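Side-chain contacts in galactokinase (Bifidobacterium longum subsp. infantis ATCC 15697 = JCM 1222 = DSM 20088, PDB 6TEQ), which probably transfers a phosphate group from ATP to galactose as a GHMP-family kinase, with 2-deoxy-2-fluoro-galactose bound here in its sugar site: residues Asn42-His47 and Arg311-Ala316; Ile307-Ser312 and Gly326-Ala331. All blocks are in the same frame, centred on the assembly; numbering follows the deposited sequence. Where two conformers were deposited one is given.

Contact 1: residues Asn42-His47 and Arg311-Ala316; sequences NLIGEH and RSFVRA. With GAF (2-deoxy-2-fluoro-alpha-D-galactopyranose), chain M.
O6 of the bound 2-deoxy-2-fluoro-α-galactose (GAF) is met from the loop by two neighbours: H47 N donates a nearly straight hydrogen bond to it (2.9 Å, 176°), and E46 OE1 lies 2.5 Å from GAF O6. Both residues belong to the sequence NLIGEH, part of the galactokinase signature motif, which follows strand 33-42 and frames the sugar pocket. One face of the H47 imidazole is turned to C6 of the sugar, GAF C6 standing 3.9 Å above the ring plane over its centre, while ND1 and NE2 are tied to Y50 OH and G367 O. N42 supports the E46 carboxylate as a second-shell residue. Its ND2 gives one N-H to E46 OE1 (2.9 Å, 174°) and the other to G45 O, at the same distance. Both acceptors lie close to the amide plane of N42, yet ND2 meets OE1 from above the carboxylate plane, which helps to fix the rotation of E46; R363 bridges to the other oxygen, OE2. G45 has a positive phi at which a side chain would collide with the preceding carbonyl O, so the turn calls for glycine.

At L43 and I44 the loop packs against helix 294-318 through apolar, buried contacts. F313 swings CG anti to its backbone N (chi1 -174°), directing the ring at the loop. L43 and I44 both approach this ring obliquely: L43 CD1 is 4.4 Å from F313 CE2, and the branch methyl I44 CG2 sits 3.9 Å from F313 CB.

Contact 2: residues Ile307-Ser312 and Gly326-Ala331; sequences IERVRS and GRLFNA
The R309 guanidinium carries the carbonyl oxygen of A331 over one face, with O 3.8 Å above the plane and over its centre. Its NH2 forms a salt bridge with E306 OE1, three residues earlier on the same helix, and a weak hydrogen bond with T305 OG1. The bend of the chain at chi3 (-73°) turns the flat end back toward that acidic partner after the methylenes have crossed to helix 322-338. There R309 CD lies 3.7 Å from A331 CB, and R309 CG is 3.8 Å from L328 CD2, the arginine and leucine side chains running past each other in opposite directions. L328 divides its fork between two kinds of surface: CD2 meets S312 CB at 3.6 Å, whereas CD1 presses on the backbone, 3.5 Å from S312 C. No hydrogen bond joins the two segments. Replacing R309 with an alanine would probably leave E306 without its cationic mate and open a gap beside L328 CD2 and A331 CB. I44 of the galactose-binding loop touches the side chains of both R309 and L328. The two helical segments run almost antiparallel, at 166° with their axes 10.0 Å apart, and consecutive helices so paired form an antiparallel helical hairpin, here in the C-terminal part of this GHMP kinase.

In the fold
From the N terminus, the chain leaves strand 33-42, enters the galactose-binding loop and, after 263 intervening residues, meets it again in helix 294-318, closing contact 1. Contact 2 is far more local: helix 322-338 folds back on the same helix with only 13 residues between the segments. The two closures interlock rather than nest, because the span of contact 2 opens at I307, before that of contact 1 ends, and R311 and S312 belong to both. The sugar-site loop thus packs against both helices of the hairpin, I44 reaching L328 of helix 322-338 as well as R309 of helix 294-318. F313 and F329 bring their nearly parallel rings together where the contacts join, and G45 CA packs against V310 CG2 at 3.3 Å.

Contact 1: residues Asn42-His47 and Arg311-Ala316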
loop_
_atom_site.group_PDB
_atom_site.type_symbol
_atom_site.label_atom_id
_atom_site.label_comp_id
_atom_site.label_asym_id
_atom_site.label_seq_id
_atom_site.Cartn_x
_atom_site.Cartn_y
_atom_site.Cartn_z
ATOM N N ASN A 42 -1.153 -1.977 5.637
ATOM C CA ASN A 42 -0.167 -1.424 6.569
ATOM C C ASN A 42 -0.680 -1.734 7.967
ATOM O O ASN A 42 -1.719 -1.237 8.361
ATOM C CB ASN A 42 0.103 0.045 6.318
ATOM C CG ASN A 42 1.390 0.470 6.968
ATOM O OD1 ASN A 42 2.236 -0.368 7.271
ATOM N ND2 ASN A 42 1.474 1.765 7.204
ATOM N N LEU A 43 0.057 -2.529 8.713
ATOM C CA LEU A 43 -0.422 -2.865 10.059
ATOM C C LEU A 43 -0.379 -1.598 10.910
ATOM O O LEU A 43 -1.285 -1.385 11.723
ATOM C CB LEU A 43 0.390 -3.990 10.674
ATOM C CG LEU A 43 0.364 -5.331 9.969
ATOM C CD1 LEU A 43 1.343 -6.243 10.642
ATOM C CD2 LEU A 43 -1.036 -5.939 9.943
ATOM N N ILE A 44 0.727 -0.864 10.830
ATOM C CA ILE A 44 0.920 0.377 11.609
ATOM C C ILE A 44 2.121 1.087 11.021
ATOM O O ILE A 44 2.885 0.488 10.286
ATOM C CB ILE A 44 1.111 -0.040 13.105
ATOM C CG1 ILE A 44 0.923 1.134 14.034
ATOM C CG2 ILE A 44 2.403 -0.767 13.380
ATOM C CD1 ILE A 44 0.752 0.753 15.498
ATOM N N GLY A 45 2.188 2.372 11.296
ATOM C CA GLY A 45 3.208 3.264 10.736
ATOM C C GLY A 45 2.651 3.952 9.527
ATOM O O GLY A 45 3.127 3.757 8.421
ATOM N N GLU A 46 1.647 4.746 9.772
ATOM C CA GLU A 46 0.849 5.387 8.748
ATOM C C GLU A 46 1.225 6.857 8.651
ATOM O O GLU A 46 1.461 7.558 9.649
ATOM C CB GLU A 46 -0.633 5.260 9.077
ATOM C CG GLU A 46 -1.510 5.139 7.854
ATOM C CD GLU A 46 -1.354 3.747 7.217
ATOM O OE1 GLU A 46 -0.558 3.632 6.229
ATOM O OE2 GLU A 46 -1.963 2.752 7.737
ATOM N N HIS A 47 1.400 7.255 7.410
ATOM C CA HIS A 47 1.819 8.602 7.083
ATOM C C HIS A 47 3.218 8.880 7.621
ATOM O O HIS A 47 3.518 10.044 7.959
ATOM C CB HIS A 47 0.761 9.573 7.434
ATOM C CG HIS A 47 -0.364 9.633 6.488
ATOM N ND1 HIS A 47 -0.294 10.285 5.264
ATOM C CD2 HIS A 47 -1.606 9.046 6.539
ATOM C CE1 HIS A 47 -1.452 10.085 4.656
ATOM N NE2 HIS A 47 -2.239 9.354 5.387
ATOM N N ARG A 311 7.776 0.691 16.533
ATOM C CA ARG A 311 8.717 -0.043 17.417
ATOM C C ARG A 311 7.899 -0.800 18.474
ATOM O O ARG A 311 8.082 -2.032 18.630
ATOM C CB ARG A 311 9.690 0.916 18.099
ATOM C CG ARG A 311 10.497 1.760 17.126
ATOM C CD ARG A 311 11.672 2.417 17.823
ATOM N NE ARG A 311 12.233 3.558 17.065
ATOM C CZ ARG A 311 13.162 3.439 16.170
ATOM N NH1 ARG A 311 13.677 2.237 15.951
ATOM N NH2 ARG A 311 13.607 4.522 15.536
ATOM N N SER A 312 6.985 -0.102 19.138
ATOM C CA SER A 312 6.172 -0.695 20.226
ATOM C C SER A 312 5.413 -1.940 19.735
ATOM O O SER A 312 5.289 -2.907 20.486
ATOM C CB SER A 312 5.288 0.285 20.835
ATOM O OG SER A 312 6.101 1.287 21.484
ATOM N N PHE A 313 4.871 -1.854 18.514
ATOM C CA PHE A 313 4.080 -2.938 17.984
ATOM C C PHE A 313 4.975 -4.147 17.731
ATOM O O PHE A 313 4.541 -5.265 17.953
ATOM C CB PHE A 313 3.330 -2.466 16.730
ATOM C CG PHE A 313 2.392 -3.512 16.228
ATOM C CD1 PHE A 313 1.058 -3.523 16.576
ATOM C CD2 PHE A 313 2.847 -4.482 15.376
ATOM C CE1 PHE A 313 0.184 -4.475 16.076
ATOM C CE2 PHE A 313 1.984 -5.463 14.923
ATOM C CZ PHE A 313 0.661 -5.470 15.281
ATOM N N VAL A 314 6.121 -3.934 17.053
ATOM C CA VAL A 314 7.041 -5.037 16.744
ATOM C C VAL A 314 7.364 -5.756 18.067
ATOM O O VAL A 314 7.387 -6.987 18.095
ATOM C CB VAL A 314 8.267 -4.448 16.016
ATOM C CG1 VAL A 314 9.415 -5.386 15.995
ATOM C CG2 VAL A 314 7.860 -4.021 14.588
ATOM N N ARG A 315 7.577 -5.030 19.131
ATOM C CA ARG A 315 7.912 -5.643 20.430
ATOM C C ARG A 315 6.672 -6.374 20.991
ATOM O O ARG A 315 6.790 -7.568 21.373
ATOM C CB ARG A 315 8.371 -4.574 21.405
ATOM C CG ARG A 315 8.593 -5.143 22.797
ATOM C CD ARG A 315 8.905 -4.049 23.752
ATOM N NE ARG A 315 10.248 -3.566 23.541
ATOM C CZ ARG A 315 10.804 -2.605 24.270
ATOM N NH1 ARG A 315 10.135 -2.032 25.283
ATOM N NH2 ARG A 315 12.044 -2.263 23.979
ATOM N N ALA A 316 5.507 -5.737 20.946
ATOM C CA ALA A 316 4.278 -6.327 21.536
ATOM C C ALA A 316 3.948 -7.625 20.831
ATOM O O ALA A 316 3.630 -8.626 21.450
ATOM C CB ALA A 316 3.108 -5.386 21.494
HETATM C C1 GAF M . -0.859 6.005 0.754
HETATM C C2 GAF M . 0.495 6.097 0.082
HETATM F F2 GAF M . 0.418 5.509 -1.136
HETATM C C3 GAF M . 1.582 5.437 0.904
HETATM O O3 GAF M . 2.828 5.779 0.384
HETATM C C4 GAF M . 1.548 5.931 2.381
HETATM O O4 GAF M . 1.965 7.282 2.533
HETATM C C5 GAF M . 0.167 5.752 2.914
HETATM O O5 GAF M . -0.751 6.455 2.112
HETATM C C6 GAF M . 0.006 6.222 4.345
HETATM O O6 GAF M . 0.825 5.466 5.237
HETATM O O1 GAF M . -1.193 4.634 0.650
#

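Contact 2: residues Ile307-Ser312 and Gly326-Ala331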
loop_
_atom_site.group_PDB
_atom_site.type_symbol
_atom_site.label_atom_id
_atom_site.label_comp_id
_atom_site.label_asym_id
_atom_site.label_seq_id
_atom_site.Cartn_x
_atom_site.Cartn_y
_atom_site.Cartn_z
ATOM N N ILE A 307 5.779 6.771 14.640
ATOM C CA ILE A 307 7.061 6.069 14.416
ATOM C C ILE A 307 7.368 5.233 15.667
ATOM O O ILE A 307 7.715 4.022 15.526
ATOM C CB ILE A 307 8.193 7.040 14.046
ATOM C CG1 ILE A 307 7.955 7.717 12.680
ATOM C CG2 ILE A 307 9.531 6.339 14.070
ATOM C CD1 ILE A 307 8.893 8.866 12.332
ATOM N N GLU A 308 7.186 5.806 16.853
ATOM C CA GLU A 308 7.465 5.052 18.075
ATOM C C GLU A 308 6.463 3.899 18.207
ATOM O O GLU A 308 6.847 2.795 18.627
ATOM C CB GLU A 308 7.389 5.929 19.327
ATOM C CG GLU A 308 8.090 5.239 20.468
ATOM C CD GLU A 308 9.611 5.142 20.342
ATOM O OE1 GLU A 308 10.246 6.132 20.345
ATOM O OE2 GLU A 308 10.140 4.060 20.245
ATOM N N ARG A 309 5.187 4.093 17.850
ATOM C CA ARG A 309 4.217 3.002 17.919
ATOM C C ARG A 309 4.696 1.836 17.074
ATOM O O ARG A 309 4.345 0.675 17.416
ATOM C CB ARG A 309 2.830 3.471 17.497
ATOM C CG ARG A 309 2.145 4.289 18.578
ATOM C CD ARG A 309 0.692 4.557 18.273
ATOM N NE ARG A 309 0.556 5.551 17.201
ATOM C CZ ARG A 309 0.508 6.868 17.418
ATOM N NH1 ARG A 309 0.462 7.324 18.657
ATOM N NH2 ARG A 309 0.333 7.696 16.409
ATOM N N VAL A 310 5.332 2.066 15.941
ATOM C CA VAL A 310 5.795 0.918 15.135
ATOM C C VAL A 310 6.738 0.066 15.993
ATOM O O VAL A 310 6.641 -1.164 15.978
ATOM C CB VAL A 310 6.404 1.308 13.799
ATOM C CG1 VAL A 310 6.893 0.085 13.063
ATOM C CG2 VAL A 310 5.439 2.095 12.900
ATOM N N ARG A 311 7.776 0.691 16.533
ATOM C CA ARG A 311 8.717 -0.043 17.417
ATOM C C ARG A 311 7.899 -0.800 18.474
ATOM O O ARG A 311 8.082 -2.032 18.630
ATOM C CB ARG A 311 9.690 0.916 18.099
ATOM C CG ARG A 311 10.497 1.760 17.126
ATOM C CD ARG A 311 11.672 2.417 17.823
ATOM N NE ARG A 311 12.233 3.558 17.065
ATOM C CZ ARG A 311 13.162 3.439 16.170
ATOM N NH1 ARG A 311 13.677 2.237 15.951
ATOM N NH2 ARG A 311 13.607 4.522 15.536
ATOM N N SER A 312 6.985 -0.102 19.138
ATOM C CA SER A 312 6.172 -0.695 20.226
ATOM C C SER A 312 5.413 -1.940 19.735
ATOM O O SER A 312 5.289 -2.907 20.486
ATOM C CB SER A 312 5.288 0.285 20.835
ATOM O OG SER A 312 6.101 1.287 21.484
ATOM N N GLY A 326 -3.076 -4.549 20.052
ATOM C CA GLY A 326 -4.368 -3.927 19.730
ATOM C C GLY A 326 -4.463 -2.503 20.237
ATOM O O GLY A 326 -4.980 -1.650 19.498
ATOM N N ARG A 327 -3.941 -2.196 21.441
ATOM C CA ARG A 327 -3.972 -0.792 21.941
ATOM C C ARG A 327 -3.148 0.104 21.003
ATOM O O ARG A 327 -3.488 1.249 20.791
ATOM C CB ARG A 327 -3.459 -0.722 23.382
ATOM C CG ARG A 327 -4.444 -1.389 24.324
ATOM C CD ARG A 327 -4.085 -1.120 25.733
ATOM N NE ARG A 327 -2.899 -1.779 26.129
ATOM C CZ ARG A 327 -2.869 -2.943 26.801
ATOM N NH1 ARG A 327 -3.979 -3.631 27.038
ATOM N NH2 ARG A 327 -1.700 -3.428 27.126
ATOM N N LEU A 328 -2.084 -0.447 20.462
ATOM C CA LEU A 328 -1.206 0.339 19.534
ATOM C C LEU A 328 -1.974 0.606 18.226
ATOM O O LEU A 328 -1.910 1.708 17.718
ATOM C CB LEU A 328 0.078 -0.441 19.306
ATOM C CG LEU A 328 1.051 -0.315 20.472
ATOM C CD1 LEU A 328 2.026 -1.469 20.535
ATOM C CD2 LEU A 328 1.818 0.984 20.398
ATOM N N PHE A 329 -2.657 -0.410 17.692
ATOM C CA PHE A 329 -3.587 -0.166 16.570
ATOM C C PHE A 329 -4.476 1.023 16.928
ATOM O O PHE A 329 -4.730 1.902 16.087
ATOM C CB PHE A 329 -4.465 -1.359 16.247
ATOM C CG PHE A 329 -3.931 -2.357 15.270
ATOM C CD1 PHE A 329 -2.580 -2.451 14.931
ATOM C CD2 PHE A 329 -4.858 -3.114 14.563
ATOM C CE1 PHE A 329 -2.138 -3.381 14.002
ATOM C CE2 PHE A 329 -4.426 -4.105 13.682
ATOM C CZ PHE A 329 -3.072 -4.183 13.364
ATOM N N ASN A 330 -5.122 0.931 18.098
ATOM C CA ASN A 330 -6.133 1.915 18.469
ATOM C C ASN A 330 -5.512 3.306 18.577
ATOM O O ASN A 330 -6.149 4.285 18.090
ATOM C CB ASN A 330 -6.810 1.525 19.777
ATOM C CG ASN A 330 -7.752 0.349 19.660
ATOM O OD1 ASN A 330 -8.192 0.084 18.544
ATOM N ND2 ASN A 330 -8.102 -0.230 20.805
ATOM N N ALA A 331 -4.347 3.440 19.147
ATOM C CA ALA A 331 -3.707 4.772 19.306
ATOM C C ALA A 331 -3.276 5.309 17.929
ATOM O O ALA A 331 -3.332 6.496 17.683
ATOM C CB ALA A 331 -2.494 4.650 20.186
#